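PDB 7CYX: glycine oxidase from Bacillus cereus ATCC 14579, which probably catalyses the FAD-dependent oxidative deamination of glycine with oxygen to glyoxylate, ammonium and hydrogen peroxide, a step of thiamine diphosphate biosynthesis. Local coordinates for residues E34-S37 / I38-A42; H152-A155 / P156-T159; S341-S344 / G345-M348. All blocks are in the same frame, centred on the assembly; numbering follows the deposited sequence.

Contact 1. Residues E34-S37 / I38-A42. With FAD (flavin-adenine dinucleotide), chain C.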
loop_
_atom_site.group_PDB
_atom_site.type_symbol
_atom_site.label_atom_id
_atom_site.label_comp_id
_atom_site.label_asym_id
_atom_site.label_seq_id
_atom_site.Cartn_x
_atom_site.Cartn_y
_atom_site.Cartn_z
ATOM N N GLU A 34 18.505 -6.795 -12.130
ATOM C CA GLU A 34 17.153 -7.186 -12.500
ATOM C C GLU A 34 16.837 -6.602 -13.885
ATOM O O GLU A 34 16.914 -5.397 -14.102
ATOM C CB GLU A 34 16.199 -6.688 -11.418
ATOM C CG GLU A 34 14.760 -6.514 -11.864
ATOM C CD GLU A 34 14.102 -7.791 -12.333
ATOM O OE1 GLU A 34 14.058 -8.745 -11.523
ATOM O OE2 GLU A 34 13.639 -7.830 -13.509
ATOM N N LYS A 35 16.464 -7.470 -14.820
ATOM C CA LYS A 35 16.463 -7.117 -16.250
ATOM C C LYS A 35 15.319 -6.143 -16.559
ATOM O O LYS A 35 15.396 -5.406 -17.554
ATOM C CB LYS A 35 16.428 -8.366 -17.140
ATOM C CG LYS A 35 15.312 -9.357 -16.850
ATOM C CD LYS A 35 15.138 -10.408 -17.920
ATOM C CE LYS A 35 14.008 -11.366 -17.592
ATOM N NZ LYS A 35 13.208 -11.674 -18.795
ATOM N N GLN A 36 14.284 -6.142 -15.710
ATOM C CA GLN A 36 13.171 -5.190 -15.779
ATOM C C GLN A 36 13.134 -4.389 -14.476
ATOM O O GLN A 36 14.002 -3.572 -14.260
ATOM C CB GLN A 36 11.863 -5.920 -16.092
ATOM C CG GLN A 36 11.900 -6.627 -17.438
ATOM C CD GLN A 36 10.583 -6.529 -18.166
ATOM O OE1 GLN A 36 9.517 -6.765 -17.595
ATOM N NE2 GLN A 36 10.656 -6.177 -19.442
ATOM N N SER A 37 12.135 -4.616 -13.623
ATOM C CA SER A 37 11.996 -3.863 -12.382
ATOM C C SER A 37 11.781 -4.835 -11.215
ATOM O O SER A 37 11.575 -6.032 -11.434
ATOM C CB SER A 37 10.891 -2.837 -12.500
ATOM O OG SER A 37 9.634 -3.417 -12.191
ATOM N N ILE A 38 11.853 -4.316 -9.988
ATOM C CA ILE A 38 11.549 -5.094 -8.788
ATOM C C ILE A 38 10.084 -5.537 -8.874
ATOM O O ILE A 38 9.203 -4.692 -9.146
ATOM C CB ILE A 38 11.791 -4.291 -7.496
ATOM C CG1 ILE A 38 13.261 -3.917 -7.306
ATOM C CG2 ILE A 38 11.236 -5.037 -6.281
ATOM C CD1 ILE A 38 14.192 -5.093 -7.256
ATOM N N ALA A 39 9.858 -6.835 -8.600
ATOM C CA ALA A 39 8.543 -7.467 -8.614
ATOM C C ALA A 39 7.893 -7.354 -9.997
ATOM O O ALA A 39 6.736 -7.011 -10.100
ATOM C CB ALA A 39 7.645 -6.844 -7.593
ATOM N N SER A 40 8.639 -7.662 -11.050
ATOM C CA SER A 40 8.120 -7.537 -12.410
ATOM C C SER A 40 7.385 -8.810 -12.838
ATOM O O SER A 40 6.635 -8.756 -13.801
ATOM C CB SER A 40 9.220 -7.206 -13.399
ATOM O OG SER A 40 9.327 -5.803 -13.585
ATOM N N GLU A 41 7.640 -9.941 -12.160
ATOM C CA GLU A 41 7.257 -11.259 -12.685
ATOM C C GLU A 41 6.427 -12.023 -11.646
ATOM O O GLU A 41 5.402 -11.506 -11.204
ATOM C CB GLU A 41 8.505 -11.988 -13.174
ATOM C CG GLU A 41 9.212 -11.281 -14.317
ATOM C CD GLU A 41 8.414 -11.215 -15.603
ATOM O OE1 GLU A 41 7.328 -11.791 -15.626
ATOM O OE2 GLU A 41 8.890 -10.595 -16.576
ATOM N N ALA A 42 6.801 -13.267 -11.313
ATOM C CA ALA A 42 5.919 -14.096 -10.495
ATOM C C ALA A 42 5.521 -13.326 -9.235
ATOM O O ALA A 42 4.374 -13.363 -8.821
ATOM C CB ALA A 42 6.584 -15.398 -10.128
HETATM P PA FAD C . 10.355 -13.845 -9.917
HETATM O O1A FAD C . 9.454 -13.006 -9.100
HETATM O O2A FAD C . 9.881 -14.208 -11.296
HETATM O O5B FAD C . 11.754 -13.127 -9.917
HETATM C C5B FAD C . 12.703 -13.459 -10.876
HETATM C C4B FAD C . 13.265 -12.136 -11.319
HETATM O O4B FAD C . 14.526 -12.375 -11.915
HETATM C C3B FAD C . 12.409 -11.466 -12.372
HETATM O O3B FAD C . 12.058 -10.159 -11.867
HETATM C C2B FAD C . 13.284 -11.359 -13.617
HETATM O O2B FAD C . 13.195 -10.056 -14.211
HETATM C C1B FAD C . 14.662 -11.507 -13.046
HETATM N N9A FAD C . 15.669 -12.070 -13.942
HETATM C C8A FAD C . 15.591 -13.267 -14.557
HETATM N N7A FAD C . 16.697 -13.485 -15.293
HETATM C C5A FAD C . 17.513 -12.436 -15.105
HETATM C C6A FAD C . 18.838 -12.064 -15.595
HETATM N N6A FAD C . 19.460 -12.917 -16.438
HETATM N N1A FAD C . 19.349 -10.863 -15.215
HETATM C C2A FAD C . 18.661 -10.051 -14.403
HETATM N N3A FAD C . 17.431 -10.331 -13.914
HETATM C C4A FAD C . 16.833 -11.499 -14.219
HETATM N N1 FAD C . 3.360 -18.271 -3.846
HETATM C C2 FAD C . 2.907 -18.376 -2.556
HETATM O O2 FAD C . 3.792 -18.573 -1.688
HETATM N N3 FAD C . 1.596 -18.269 -2.228
HETATM C C4 FAD C . 0.676 -18.003 -3.182
HETATM O O4 FAD C . -0.548 -17.848 -2.931
HETATM C C4X FAD C . 1.114 -17.906 -4.597
HETATM N N5 FAD C . 0.247 -17.692 -5.593
HETATM C C5X FAD C . 0.673 -17.583 -6.868
HETATM C C6 FAD C . -0.248 -17.329 -7.869
HETATM C C7 FAD C . 0.169 -17.225 -9.184
HETATM C C7M FAD C . -0.838 -16.964 -10.290
HETATM C C8 FAD C . 1.583 -17.354 -9.522
HETATM C C8M FAD C . 2.070 -17.224 -10.958
HETATM C C9 FAD C . 2.483 -17.596 -8.535
HETATM C C9A FAD C . 2.102 -17.716 -7.218
HETATM N N10 FAD C . 3.043 -17.936 -6.203
HETATM C C10 FAD C . 2.550 -18.054 -4.883
HETATM C "C1'" FAD C . 4.469 -18.184 -6.454
HETATM C "C2'" FAD C . 5.432 -17.043 -6.372
HETATM O "O2'" FAD C . 4.989 -16.029 -7.290
HETATM C "C3'" FAD C . 6.795 -17.571 -6.782
HETATM O "O3'" FAD C . 7.062 -18.901 -6.247
HETATM C "C4'" FAD C . 7.823 -16.488 -6.429
HETATM O "O4'" FAD C . 7.380 -15.207 -6.912
HETATM C "C5'" FAD C . 9.161 -16.723 -7.074
HETATM O "O5'" FAD C . 9.931 -15.553 -6.870
HETATM P P FAD C . 11.301 -15.368 -7.661
HETATM O O1P FAD C . 12.069 -16.639 -7.676
HETATM O O2P FAD C . 11.921 -14.089 -7.167
HETATM O O3P FAD C . 10.686 -15.243 -9.159
#
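S37 and S40 face each other across a tight loop, their hydroxyls OG to OG at 2.8 Å, in the Rossmann-type dinucleotide fold of this flavoprotein, where the chain leaves strand 30-33 to wrap round the adenosine half of FAD. Either serine could donate in this hydrogen bond. A small hydroxyl suits both places, since it can give and take a bond within one turn; the CB of Q36 packs on the same S40 OG at 3.6 Å.

E34, following strand 30-33, is the acidic residue that commonly grips the adenosine ribose in this fold. With CG anti to the backbone N (chi1 157°) and a bend at chi2, its carboxylate is brought to the two ribose hydroxyls. O3B of FAD donates to OE1 of E34 and O2B of FAD to OE2 of E34, both modelled so short that the lengths are doubtful. Each oxygen has a second donor. OE1 also receives the amide of G12 in the glycine-rich turn, while OE2 takes the N-H of Q36 at 2.8 Å on its anti side, 15° out of the carboxylate plane. The amides of G12 and Q36, with the two ribose hydroxyls, would hold the rotation of the carboxylate, and the amides would probably help stabilise its negative charge.

The amide of I38 bonds to OE1 of E175, and the I38 side chain packs on T159 and A163 of helix 155-168. E41 lays CG beside the ribose, 3.7 Å from C3B of FAD, and sends OE1 into a salt bridge with K274. One residue on, A42 lays its small CB 3.3 Å from O4' of the FAD ribityl chain. The backbone N of A42 donates to the phosphate oxygen O2A of FAD at 3.2 Å, with an N-H...O angle of 153°.

Contact 2. Residues H152-A155 / P156-T159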
loop_
_atom_site.group_PDB
_atom_site.type_symbol
_atom_site.label_atom_id
_atom_site.label_comp_id
_atom_site.label_asym_id
_atom_site.label_seq_id
_atom_site.Cartn_x
_atom_site.Cartn_y
_atom_site.Cartn_z
ATOM N N HIS A 152 -2.170 -14.400 4.879
ATOM C CA HIS A 152 -1.564 -14.079 3.576
ATOM C C HIS A 152 -0.959 -12.683 3.623
ATOM O O HIS A 152 -1.147 -11.974 4.603
ATOM C CB HIS A 152 -2.631 -14.172 2.488
ATOM C CG HIS A 152 -3.852 -13.393 2.806
ATOM N ND1 HIS A 152 -4.294 -12.378 2.011
ATOM C CD2 HIS A 152 -4.702 -13.455 3.844
ATOM C CE1 HIS A 152 -5.382 -11.863 2.535
ATOM N NE2 HIS A 152 -5.649 -12.502 3.653
ATOM N N VAL A 153 -0.246 -12.342 2.564
ATOM C CA VAL A 153 0.390 -11.013 2.422
ATOM C C VAL A 153 0.133 -10.505 1.007
ATOM O O VAL A 153 -0.508 -11.193 0.224
ATOM C CB VAL A 153 1.897 -11.122 2.681
ATOM C CG1 VAL A 153 2.197 -11.279 4.153
ATOM C CG2 VAL A 153 2.517 -12.248 1.880
ATOM N N ILE A 154 0.583 -9.293 0.739
ATOM C CA ILE A 154 0.495 -8.736 -0.630
ATOM C C ILE A 154 1.881 -8.929 -1.237
ATOM O O ILE A 154 2.777 -8.161 -0.915
ATOM C CB ILE A 154 0.032 -7.276 -0.587
ATOM C CG1 ILE A 154 -1.391 -7.198 -0.047
ATOM C CG2 ILE A 154 0.142 -6.639 -1.954
ATOM C CD1 ILE A 154 -1.693 -5.930 0.667
ATOM N N ALA A 155 2.015 -9.968 -2.054
ATOM C CA ALA A 155 3.286 -10.388 -2.670
ATOM C C ALA A 155 4.105 -9.212 -3.193
ATOM O O ALA A 155 5.245 -9.105 -2.809
ATOM C CB ALA A 155 3.021 -11.406 -3.739
ATOM N N PRO A 156 3.599 -8.357 -4.095
ATOM C CA PRO A 156 4.410 -7.254 -4.612
ATOM C C PRO A 156 4.856 -6.278 -3.510
ATOM O O PRO A 156 5.871 -5.643 -3.658
ATOM C CB PRO A 156 3.538 -6.509 -5.637
ATOM C CG PRO A 156 2.247 -7.317 -5.763
ATOM C CD PRO A 156 2.270 -8.420 -4.720
ATOM N N GLU A 157 4.064 -6.118 -2.446
ATOM C CA GLU A 157 4.397 -5.159 -1.391
ATOM C C GLU A 157 5.532 -5.734 -0.534
ATOM O O GLU A 157 6.487 -5.027 -0.179
ATOM C CB GLU A 157 3.161 -4.798 -0.570
ATOM C CG GLU A 157 2.185 -3.876 -1.285
ATOM C CD GLU A 157 2.794 -2.735 -2.089
ATOM O OE1 GLU A 157 2.988 -1.647 -1.519
ATOM O OE2 GLU A 157 3.047 -2.940 -3.299
ATOM N N LEU A 158 5.455 -7.035 -0.243
ATOM C CA LEU A 158 6.503 -7.694 0.491
ATOM C C LEU A 158 7.801 -7.604 -0.317
ATOM O O LEU A 158 8.869 -7.324 0.231
ATOM C CB LEU A 158 6.111 -9.148 0.719
ATOM C CG LEU A 158 7.244 -10.029 1.224
ATOM C CD1 LEU A 158 7.642 -9.596 2.636
ATOM C CD2 LEU A 158 6.840 -11.492 1.176
ATOM N N THR A 159 7.688 -7.866 -1.624
ATOM C CA THR A 159 8.809 -7.820 -2.513
ATOM C C THR A 159 9.447 -6.431 -2.448
ATOM O O THR A 159 10.612 -6.299 -2.163
ATOM C CB THR A 159 8.397 -8.116 -3.960
ATOM O OG1 THR A 159 7.889 -9.448 -4.014
ATOM C CG2 THR A 159 9.542 -7.950 -4.930
#
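The carbonyl of I154 turns into the start of helix 155-168, its O accepting the amide N of L158 at 3.0 Å in a nearly straight bond (164°) and, more weakly, the N of E157. I154 sits at the N-cap position, yet its hydrocarbon side chain cannot cap an amide. Instead it runs alongside that of E157, both pointing the same way, with CG2 of I154 3.5 Å from CG of E157. That methyl also lies 3.9 Å from CD of P156, so one branch of the isoleucine covers the aliphatic parts of two residues. P156 suits this place because its ring nitrogen has no hydrogen to donate, and at this position, the second of the helix, no helical carbonyl awaits one.

This is the first turn of an alpha-helix, and it lies against the FAD-binding part of the fold. T159 turns OG1 back along the helix, anti to its own carbonyl carbon (chi1 -63°), where it donates to O of A155 at 2.9 Å from above the carbonyl plane. The T159 amide N reaches the same oxygen at 3.0 Å, giving A155 O two donors. With its hydroxyl spent on the backbone, T159 packs against V14 and S43, both FAD-binding residues. L158 enters an apolar layer: its CD2 meets CG2 of V153 at 4.4 Å, and F73 and L80 of helix 73-84 lie against it.

Contact 3. Residues S341-S344 / G345-M348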
loop_
_atom_site.group_PDB
_atom_site.type_symbol
_atom_site.label_atom_id
_atom_site.label_comp_id
_atom_site.label_asym_id
_atom_site.label_seq_id
_atom_site.Cartn_x
_atom_site.Cartn_y
_atom_site.Cartn_z
ATOM N N SER A 341 9.870 -17.077 1.187
ATOM C CA SER A 341 10.845 -16.063 0.894
ATOM C C SER A 341 11.652 -15.743 2.149
ATOM O O SER A 341 12.884 -15.757 2.072
ATOM C CB SER A 341 10.268 -14.831 0.213
ATOM O OG SER A 341 9.192 -14.260 0.925
ATOM N N PRO A 342 11.029 -15.488 3.331
ATOM C CA PRO A 342 11.785 -15.192 4.554
ATOM C C PRO A 342 12.794 -16.286 4.940
ATOM O O PRO A 342 13.973 -15.975 5.093
ATOM C CB PRO A 342 10.710 -15.026 5.638
ATOM C CG PRO A 342 9.495 -14.606 4.850
ATOM C CD PRO A 342 9.581 -15.422 3.574
ATOM N N ILE A 343 12.355 -17.555 5.036
ATOM C CA ILE A 343 13.300 -18.643 5.389
ATOM C C ILE A 343 14.418 -18.740 4.341
ATOM O O ILE A 343 15.561 -19.055 4.692
ATOM C CB ILE A 343 12.603 -19.999 5.613
ATOM C CG1 ILE A 343 13.567 -21.014 6.231
ATOM C CG2 ILE A 343 11.987 -20.536 4.331
ATOM C CD1 ILE A 343 14.353 -20.491 7.420
ATOM N N SER A 344 14.113 -18.434 3.071
ATOM C CA SER A 344 15.099 -18.566 1.986
ATOM C C SER A 344 16.207 -17.512 2.116
ATOM O O SER A 344 17.394 -17.807 1.931
ATOM C CB SER A 344 14.436 -18.485 0.629
ATOM O OG SER A 344 13.535 -19.567 0.453
ATOM N N GLY A 345 15.805 -16.269 2.392
ATOM C CA GLY A 345 16.745 -15.176 2.555
ATOM C C GLY A 345 17.632 -15.372 3.768
ATOM O O GLY A 345 18.867 -15.185 3.696
ATOM N N GLN A 346 16.993 -15.733 4.889
ATOM C CA GLN A 346 17.679 -15.943 6.141
ATOM C C GLN A 346 18.744 -17.020 5.916
ATOM O O GLN A 346 19.927 -16.806 6.219
ATOM C CB GLN A 346 16.675 -16.323 7.231
ATOM C CG GLN A 346 17.192 -16.119 8.646
ATOM C CD GLN A 346 16.081 -16.202 9.660
ATOM O OE1 GLN A 346 15.484 -17.257 9.860
ATOM N NE2 GLN A 346 15.785 -15.080 10.304
ATOM N N TYR A 347 18.325 -18.131 5.301
ATOM C CA TYR A 347 19.183 -19.291 5.100
ATOM C C TYR A 347 20.374 -18.929 4.217
ATOM O O TYR A 347 21.522 -19.258 4.541
ATOM C CB TYR A 347 18.453 -20.450 4.424
ATOM C CG TYR A 347 19.386 -21.553 3.990
ATOM C CD1 TYR A 347 19.864 -22.473 4.907
ATOM C CD2 TYR A 347 19.849 -21.641 2.686
ATOM C CE1 TYR A 347 20.738 -23.477 4.528
ATOM C CE2 TYR A 347 20.720 -22.646 2.287
ATOM C CZ TYR A 347 21.169 -23.567 3.218
ATOM O OH TYR A 347 22.019 -24.581 2.884
ATOM N N MET A 348 20.077 -18.268 3.095
ATOM C CA MET A 348 21.093 -17.945 2.134
ATOM C C MET A 348 22.143 -17.042 2.810
ATOM O O MET A 348 23.330 -17.250 2.662
ATOM C CB MET A 348 20.476 -17.268 0.901
ATOM C CG MET A 348 20.934 -17.839 -0.439
ATOM S SD MET A 348 20.886 -19.649 -0.669
ATOM C CE MET A 348 19.235 -20.000 -0.081
#
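S344 accepts the amide of M348 at its backbone O, 3.0 Å from M348 N, while the methionine chain bends at chi2 and chi3 and carries CE back to 3.5 Å from that same S344 O. CE of M348 also lies at the edge of the Y347 ring, in its plane. The preceding i to i+4 backbone bonds are similar: G345 N bonds to S341 O, Q346 N to P342 O at 3.0 Å with an angle of 171°, and Y347 N to I343 O.

The next shell holds the start of the helix. OG of S344 stands beside its own backbone N (chi1 -63°), bonded to O of L340 and to NE2 of H333, so a buried hydroxyl is satisfied within its surroundings. S341 OG bonds to O of I338, and O of S341 takes a second bond from OG of S18. P342 packs on S69, F73 and L76, and I343 on helix 61-70, while M348 rests on V19 of helix 14-25. G345, lacking a side chain, lies near, without touching, what is probably the GxGxxG motif, and the whole forms the buried start of helix 341-352, packed beside the first helix of a Rossmann-type FAD-binding domain.

In the fold
Contact 3 is the most buried; contacts 1 and 2 are partly buried, and Q36 of contact 1 is exposed. Contact 1 is an irregular loop whose polar groups grip the cofactor, whereas 152-159 leads from a loop into the first turn of a helix and 341-348 forms the first two turns of another, both ruled by backbone bonds and apolar packing. Contacts 1 and 2 meet where CG2 of T159 lies 3.5 Å from CB of A39. Contacts 2 and 3 meet at CD2 of L158 and OG of S341, but contacts 1 and 3 stay about 11 Å apart at their nearest atoms. V14, an FAD-binding residue on helix 14-25, touches T159, L158 and S341, joining both helix starts.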